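Cap5O (Staphylococcus aureus, PDB 3OJO) is a UDP-N-acetyl-mannosamine dehydrogenase of capsular polysaccharide synthesis, and probably oxidises its nucleotide sugar with NAD as acceptor. Local coordinates at residues B[117-122]-B[145-150]; B[297-302]-B[338-343]; B[390-395]-B[414-419]. All blocks are in the same frame, centred on the assembly; numbering follows the deposited sequence.

The contacts lie in series along the chain. Contact 1 belongs to the NAD-binding Rossmann domain. Contact 2 joins the long helix 286-312 to helix 336-346 of the UDP-binding domain, and contact 3 lies within that domain. Contact 1 is on the opposite side of the chain's centre from the other two; its centre is about 48 Å from that of contact 2 and about 64 Å from that of contact 3. Contacts 2 and 3 are closer, with centres about 24 Å and nearest atoms about 13 Å apart. Contact 2 is near an NAD site: the side chain of D339 is about 9 Å from that of R333. Contacts 1 and 3 lie away from the NAD and ligand sites.

Contact 1 of 3, residues B[117-122]-B[145-150]; sequences PFLKKG and ENLGFT
Two loops of the NAD-binding Rossmann domain meet at its surface, where the ring of F149 packs against the side chains of L119 and K121 and the backbone of K120. The ring presents its rim to the chain: CZ of F149 is 3.7 Å from C of K120, which lies near the ring plane. L119 and K121 come at the ring obliquely. CB of L119 is 3.9 Å from CE2 of F149, and CG of K121 is 3.7 Å from CE1 of F149. Each loop follows a helix and leads into a strand of the parallel part of the sheet. The contact thus joins two successive helix-to-strand connections, 106-115 to 124-127 and 135-145 to 156-159. The chain of K121 runs on past the ring and bends at its last torsion (chi4 65°). This brings NZ of K121 to a hydrogen bond of 3.2 Å with O of G148, met nearly head-on at a C=O...N angle of 161°. G148 is the centre of an inverse gamma turn, closed by the bond from N of F149 to O of L147. D154, in the loop before strand 156-159, also touches the side chains of K121 and F149.

Contact 2 of 3, residues B[297-302]-B[338-343]; sequences SMPAYV and FDIYEL
A helix-helix crossing joins helix 286-312 to helix 336-346 of the UDP-binding domain, where P299 meets I340 and L343, and V302 meets I340. The short axes pass 9.1 Å apart at a signed crossing angle of -48°. P299 and I340 have the nearest CA atoms, 5.2 Å apart. The side chain of I340 touches both P299 and V302. Its CG1 lies against the proline, 3.5 Å from CA of P299. That branch stands anti to its own carbonyl carbon (chi1 -65°), and CD1 continues from it toward the valine. CD1 of I340 reaches CG1 of V302 at 3.9 Å, and the two side chains cross at about a right angle. The other branch of I340, CG2, is 4.0 Å from the same CG1 of V302. On L343 only one methyl takes part: its CD1 is 4.1 Å from CB of P299. D339 adds its CB at the edge, beside CG of P299. The contacts between side chains are apolar. Helix 286-312 is kinked here, where N of P299, a proline without an N-H, and N of A300 make no bond to the preceding turn. Its V303 also touches I340 and L343. On helix 336-346, Y341 packs on strand 351-355, while M298 and Y301 of the long helix lie against helix 208-238.

Contact 3 of 3, residues B[390-395]-B[414-419]; sequences LSDSHF and FEDVLY
Polar contacts centre on the carboxylate of D392, which meets the backbone of the 414-419 segment. OD1 of D392 accepts two backbone hydrogen bonds. N of E415 gives the straighter one, 3.1 Å long with an N-H...O angle of 164°, to the syn lone pair. N of D416 is 3.0 Å from the same OD1 of D392, nearly along its C-O axis, but its N-H is more bent at 138°. With CG anti to its own carbonyl carbon, D392 holds OD1 in front of these two N-H groups.

A second acceptor comes close. OD2 of D416 is 3.0 Å from OD1 of D392 without a hydrogen bond between them. The two carboxylate planes are almost perpendicular.

Two oxygens approach the F414 ring. OD2 of D392 is at its edge, near its plane and 3.4 Å from CD1 of F414. O of L390 comes obliquely, 3.2 Å from CE1 of F414.

Aromatic and apolar contacts complete the set. The rings of F395 and F414 meet obliquely, their planes at 70°, with CE2 of F395 3.6 Å from CE1 of F414. CG2 of V417 is 4.1 Å from CD2 of F395.

F395, F414 and V417 also touch I403 of strand 402-405. The contact therefore ties the loop before that strand to the chain leading into 418-420, the neighbouring edge strand of the parallel sheet.

Two N-H groups would partly offset the negative charge on OD1 of D392. The nearby D416 carboxylate would oppose it, and could raise the proton affinity of either acid.

Contact 1 of 3, residues B[117-122]-B[145-150]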
# COMPACT_ATOMS: atom_id res chain seq x y z
N PRO B 117 -20.53 8.85 37.39
CA PRO B 117 -21.13 9.45 38.60
C PRO B 117 -20.67 10.86 38.95
O PRO B 117 -21.30 11.52 39.77
CB PRO B 117 -20.74 8.46 39.71
CG PRO B 117 -20.34 7.23 39.03
CD PRO B 117 -19.76 7.63 37.73
N PHE B 118 -19.57 11.32 38.36
CA PHE B 118 -18.99 12.63 38.64
C PHE B 118 -19.34 13.70 37.61
O PHE B 118 -18.98 14.86 37.80
CB PHE B 118 -17.46 12.50 38.82
CG PHE B 118 -17.08 11.44 39.82
CD1 PHE B 118 -17.03 11.73 41.18
CD2 PHE B 118 -16.81 10.14 39.42
CE1 PHE B 118 -16.70 10.74 42.11
CE2 PHE B 118 -16.48 9.15 40.34
CZ PHE B 118 -16.42 9.46 41.68
N LEU B 119 -20.04 13.30 36.54
CA LEU B 119 -20.41 14.18 35.43
C LEU B 119 -21.38 15.29 35.78
O LEU B 119 -22.41 15.06 36.40
CB LEU B 119 -20.95 13.38 34.24
CG LEU B 119 -19.91 12.69 33.35
CD1 LEU B 119 -20.59 11.99 32.20
CD2 LEU B 119 -18.89 13.67 32.82
N LYS B 120 -21.02 16.51 35.37
CA LYS B 120 -21.80 17.73 35.57
C LYS B 120 -21.97 18.42 34.21
O LYS B 120 -21.17 18.18 33.30
CB LYS B 120 -21.08 18.68 36.56
CG LYS B 120 -20.55 18.04 37.86
CD LYS B 120 -21.61 17.90 38.95
CE LYS B 120 -21.04 17.33 40.24
NZ LYS B 120 -21.01 15.83 40.24
N LYS B 121 -23.01 19.27 34.07
CA LYS B 121 -23.23 20.00 32.81
C LYS B 121 -22.05 20.94 32.51
O LYS B 121 -21.49 21.54 33.43
CB LYS B 121 -24.58 20.73 32.82
CG LYS B 121 -25.75 19.78 32.58
CD LYS B 121 -27.11 20.46 32.61
CE LYS B 121 -28.21 19.58 32.07
NZ LYS B 121 -28.45 18.35 32.90
N GLY B 122 -21.63 20.96 31.24
CA GLY B 122 -20.51 21.77 30.76
C GLY B 122 -19.20 21.02 30.59
O GLY B 122 -18.25 21.56 30.01
N GLU B 145 -26.01 9.97 26.77
CA GLU B 145 -27.39 10.39 26.51
C GLU B 145 -28.41 9.66 27.39
O GLU B 145 -29.50 10.20 27.64
CB GLU B 145 -27.72 10.33 25.02
CG GLU B 145 -27.22 11.58 24.29
CD GLU B 145 -27.41 11.63 22.79
OE1 GLU B 145 -27.44 10.56 22.16
OE2 GLU B 145 -27.51 12.76 22.25
N ASN B 146 -28.04 8.48 27.92
CA ASN B 146 -28.85 7.68 28.84
C ASN B 146 -29.00 8.39 30.18
O ASN B 146 -29.99 8.16 30.89
CB ASN B 146 -28.25 6.30 29.03
CG ASN B 146 -29.29 5.21 28.93
OD1 ASN B 146 -29.66 4.57 29.92
ND2 ASN B 146 -29.81 5.02 27.73
N LEU B 147 -28.03 9.26 30.53
CA LEU B 147 -28.02 10.13 31.72
C LEU B 147 -28.68 11.44 31.25
O LEU B 147 -28.86 11.57 30.05
CB LEU B 147 -26.57 10.42 32.13
CG LEU B 147 -25.64 9.22 32.31
CD1 LEU B 147 -24.21 9.66 32.51
CD2 LEU B 147 -26.08 8.37 33.47
N GLY B 148 -28.92 12.41 32.11
CA GLY B 148 -29.55 13.66 31.66
C GLY B 148 -28.67 14.55 30.80
O GLY B 148 -28.44 15.71 31.17
N PHE B 149 -28.15 14.02 29.66
CA PHE B 149 -27.22 14.77 28.82
C PHE B 149 -27.50 14.83 27.32
O PHE B 149 -28.01 13.87 26.74
CB PHE B 149 -25.77 14.32 29.09
CG PHE B 149 -25.16 14.78 30.39
CD1 PHE B 149 -24.75 16.10 30.56
CD2 PHE B 149 -24.96 13.89 31.44
CE1 PHE B 149 -24.18 16.53 31.77
CE2 PHE B 149 -24.38 14.32 32.65
CZ PHE B 149 -23.99 15.64 32.80
N THR B 150 -27.12 15.98 26.70
CA THR B 150 -27.24 16.30 25.28
C THR B 150 -25.85 16.71 24.79
O THR B 150 -25.27 17.68 25.29
CB THR B 150 -28.36 17.35 25.05
OG1 THR B 150 -29.60 16.74 25.42
CG2 THR B 150 -28.45 17.83 23.60

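Contact 2 of 3, residues B[297-302]-B[338-343]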
# COMPACT_ATOMS: atom_id res chain seq x y z
N SER B 297 1.72 -15.27 9.62
CA SER B 297 2.45 -16.44 9.14
C SER B 297 3.98 -16.26 9.12
O SER B 297 4.69 -17.25 8.92
CB SER B 297 1.95 -16.82 7.74
OG SER B 297 2.50 -15.95 6.75
N MET B 298 4.48 -15.00 9.27
CA MET B 298 5.92 -14.71 9.25
C MET B 298 6.70 -15.36 10.38
O MET B 298 7.71 -16.00 10.07
CB MET B 298 6.24 -13.24 9.04
CG MET B 298 5.78 -12.70 7.72
SD MET B 298 6.31 -13.63 6.27
CE MET B 298 8.06 -13.23 6.25
N PRO B 299 6.23 -15.35 11.65
CA PRO B 299 6.95 -16.11 12.69
C PRO B 299 7.24 -17.57 12.30
O PRO B 299 8.39 -18.00 12.40
CB PRO B 299 6.04 -15.98 13.92
CG PRO B 299 5.37 -14.66 13.72
CD PRO B 299 5.08 -14.63 12.25
N ALA B 300 6.24 -18.30 11.77
CA ALA B 300 6.40 -19.70 11.32
C ALA B 300 7.36 -19.82 10.12
O ALA B 300 8.13 -20.78 10.05
CB ALA B 300 5.04 -20.31 10.99
N TYR B 301 7.33 -18.82 9.20
CA TYR B 301 8.22 -18.75 8.04
C TYR B 301 9.68 -18.60 8.49
O TYR B 301 10.57 -19.25 7.93
CB TYR B 301 7.79 -17.60 7.08
CG TYR B 301 8.70 -17.44 5.88
CD1 TYR B 301 8.56 -18.24 4.76
CD2 TYR B 301 9.75 -16.52 5.90
CE1 TYR B 301 9.42 -18.13 3.68
CE2 TYR B 301 10.61 -16.39 4.81
CZ TYR B 301 10.44 -17.20 3.71
OH TYR B 301 11.31 -17.06 2.65
N VAL B 302 9.93 -17.75 9.51
CA VAL B 302 11.25 -17.50 10.11
C VAL B 302 11.72 -18.79 10.82
O VAL B 302 12.87 -19.21 10.62
CB VAL B 302 11.22 -16.26 11.05
CG1 VAL B 302 12.47 -16.14 11.90
CG2 VAL B 302 10.99 -14.98 10.24
N PHE B 338 9.13 -12.23 19.91
CA PHE B 338 8.87 -13.08 21.06
C PHE B 338 8.14 -14.32 20.61
O PHE B 338 8.42 -15.39 21.12
CB PHE B 338 8.06 -12.37 22.16
CG PHE B 338 8.03 -13.20 23.41
CD1 PHE B 338 9.08 -13.18 24.31
CD2 PHE B 338 6.99 -14.10 23.64
CE1 PHE B 338 9.08 -13.98 25.45
CE2 PHE B 338 7.01 -14.94 24.76
CZ PHE B 338 8.04 -14.86 25.66
N ASP B 339 7.20 -14.17 19.65
CA ASP B 339 6.45 -15.29 19.08
C ASP B 339 7.36 -16.35 18.47
O ASP B 339 7.14 -17.54 18.69
CB ASP B 339 5.42 -14.78 18.07
CG ASP B 339 4.22 -14.15 18.75
OD1 ASP B 339 3.23 -13.84 18.04
OD2 ASP B 339 4.25 -14.00 19.99
N ILE B 340 8.45 -15.89 17.82
CA ILE B 340 9.47 -16.74 17.20
C ILE B 340 10.25 -17.47 18.29
O ILE B 340 10.40 -18.69 18.21
CB ILE B 340 10.39 -15.96 16.20
CG1 ILE B 340 9.57 -15.47 14.98
CG2 ILE B 340 11.56 -16.82 15.71
CD1 ILE B 340 10.06 -14.26 14.27
N TYR B 341 10.72 -16.72 19.32
CA TYR B 341 11.49 -17.24 20.46
C TYR B 341 10.76 -18.39 21.15
O TYR B 341 11.33 -19.44 21.37
CB TYR B 341 11.82 -16.10 21.45
CG TYR B 341 12.27 -16.56 22.82
CD1 TYR B 341 13.57 -17.00 23.03
CD2 TYR B 341 11.38 -16.59 23.90
CE1 TYR B 341 13.99 -17.46 24.29
CE2 TYR B 341 11.78 -17.04 25.16
CZ TYR B 341 13.09 -17.47 25.35
OH TYR B 341 13.48 -17.90 26.58
N GLU B 342 9.50 -18.17 21.47
CA GLU B 342 8.58 -19.09 22.11
C GLU B 342 8.35 -20.35 21.24
O GLU B 342 8.26 -21.45 21.79
CB GLU B 342 7.28 -18.31 22.39
CG GLU B 342 6.10 -19.07 22.95
CD GLU B 342 4.79 -18.31 22.99
OE1 GLU B 342 4.74 -17.15 22.50
OE2 GLU B 342 3.80 -18.86 23.52
N LEU B 343 8.24 -20.19 19.89
CA LEU B 343 8.05 -21.27 18.92
C LEU B 343 9.32 -22.08 18.83
O LEU B 343 9.27 -23.31 18.76
CB LEU B 343 7.71 -20.73 17.51
CG LEU B 343 6.26 -20.32 17.23
CD1 LEU B 343 6.17 -19.53 15.94
CD2 LEU B 343 5.32 -21.51 17.22

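Contact 3 of 3, residues B[390-395]-B[414-419]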
# COMPACT_ATOMS: atom_id res chain seq x y z
N LEU B 390 27.90 -4.02 14.71
CA LEU B 390 28.38 -5.28 15.28
C LEU B 390 29.52 -5.83 14.41
O LEU B 390 29.34 -5.98 13.20
CB LEU B 390 27.25 -6.35 15.40
CG LEU B 390 26.04 -6.09 16.33
CD1 LEU B 390 25.03 -7.20 16.20
CD2 LEU B 390 26.45 -5.96 17.79
N SER B 391 30.68 -6.11 15.02
CA SER B 391 31.86 -6.65 14.33
C SER B 391 31.98 -8.16 14.59
O SER B 391 31.22 -8.69 15.39
CB SER B 391 33.13 -5.93 14.80
OG SER B 391 34.21 -6.18 13.91
N ASP B 392 32.94 -8.85 13.93
CA ASP B 392 33.20 -10.30 14.06
C ASP B 392 33.61 -10.68 15.50
O ASP B 392 33.43 -11.84 15.91
CB ASP B 392 34.28 -10.76 13.05
CG ASP B 392 34.11 -10.31 11.61
OD1 ASP B 392 34.37 -11.12 10.70
OD2 ASP B 392 33.79 -9.11 11.39
N SER B 393 34.15 -9.69 16.25
CA SER B 393 34.61 -9.79 17.64
C SER B 393 33.51 -10.25 18.59
O SER B 393 33.79 -10.99 19.54
CB SER B 393 35.15 -8.44 18.10
OG SER B 393 35.77 -7.70 17.06
N HIS B 394 32.25 -9.80 18.34
CA HIS B 394 31.05 -10.11 19.14
C HIS B 394 30.60 -11.55 19.01
O HIS B 394 30.00 -12.09 19.94
CB HIS B 394 29.89 -9.20 18.71
CG HIS B 394 30.18 -7.74 18.87
ND1 HIS B 394 29.85 -7.06 20.03
CD2 HIS B 394 30.73 -6.87 17.99
CE1 HIS B 394 30.22 -5.81 19.82
NE2 HIS B 394 30.75 -5.65 18.61
N PHE B 395 30.86 -12.16 17.86
CA PHE B 395 30.44 -13.52 17.52
C PHE B 395 31.56 -14.58 17.65
O PHE B 395 31.36 -15.73 17.22
CB PHE B 395 29.80 -13.51 16.11
CG PHE B 395 28.84 -12.36 15.91
CD1 PHE B 395 27.57 -12.38 16.49
CD2 PHE B 395 29.21 -11.23 15.20
CE1 PHE B 395 26.69 -11.31 16.33
CE2 PHE B 395 28.34 -10.15 15.05
CZ PHE B 395 27.09 -10.20 15.62
N PHE B 414 31.43 -8.02 7.40
CA PHE B 414 32.26 -9.01 8.09
C PHE B 414 33.18 -9.77 7.12
O PHE B 414 33.21 -9.48 5.93
CB PHE B 414 31.36 -10.04 8.80
CG PHE B 414 30.25 -9.50 9.67
CD1 PHE B 414 30.44 -9.32 11.03
CD2 PHE B 414 28.99 -9.27 9.14
CE1 PHE B 414 29.39 -8.88 11.84
CE2 PHE B 414 27.95 -8.81 9.95
CZ PHE B 414 28.16 -8.63 11.29
N GLU B 415 33.93 -10.77 7.66
CA GLU B 415 34.80 -11.66 6.89
C GLU B 415 34.64 -13.08 7.41
O GLU B 415 34.24 -13.97 6.65
CB GLU B 415 36.26 -11.19 6.90
CG GLU B 415 37.02 -11.55 5.62
CD GLU B 415 37.52 -12.98 5.53
OE1 GLU B 415 38.60 -13.27 6.10
OE2 GLU B 415 36.86 -13.81 4.86
N ASP B 416 34.90 -13.30 8.72
CA ASP B 416 34.75 -14.61 9.38
C ASP B 416 33.27 -15.01 9.45
O ASP B 416 32.96 -16.20 9.37
CB ASP B 416 35.30 -14.59 10.83
CG ASP B 416 36.64 -13.91 11.05
OD1 ASP B 416 37.68 -14.52 10.72
OD2 ASP B 416 36.64 -12.80 11.63
N VAL B 417 32.38 -14.01 9.61
CA VAL B 417 30.93 -14.19 9.80
C VAL B 417 30.18 -14.21 8.47
O VAL B 417 30.38 -13.32 7.63
CB VAL B 417 30.34 -13.13 10.79
CG1 VAL B 417 28.92 -13.48 11.20
CG2 VAL B 417 31.22 -12.93 12.03
N LEU B 418 29.29 -15.22 8.29
CA LEU B 418 28.42 -15.33 7.12
C LEU B 418 27.10 -14.59 7.41
O LEU B 418 26.32 -15.04 8.25
CB LEU B 418 28.14 -16.80 6.78
CG LEU B 418 29.26 -17.60 6.14
CD1 LEU B 418 29.04 -19.08 6.34
CD2 LEU B 418 29.37 -17.30 4.66
N TYR B 419 26.89 -13.44 6.74
CA TYR B 419 25.70 -12.61 6.94
C TYR B 419 24.61 -12.81 5.88
O TYR B 419 24.84 -12.60 4.69
CB TYR B 419 26.07 -11.12 7.08
CG TYR B 419 24.86 -10.22 7.21
CD1 TYR B 419 24.33 -9.57 6.11
CD2 TYR B 419 24.24 -10.02 8.45
CE1 TYR B 419 23.19 -8.77 6.21
CE2 TYR B 419 23.12 -9.21 8.57
CZ TYR B 419 22.59 -8.59 7.45
OH TYR B 419 21.50 -7.78 7.56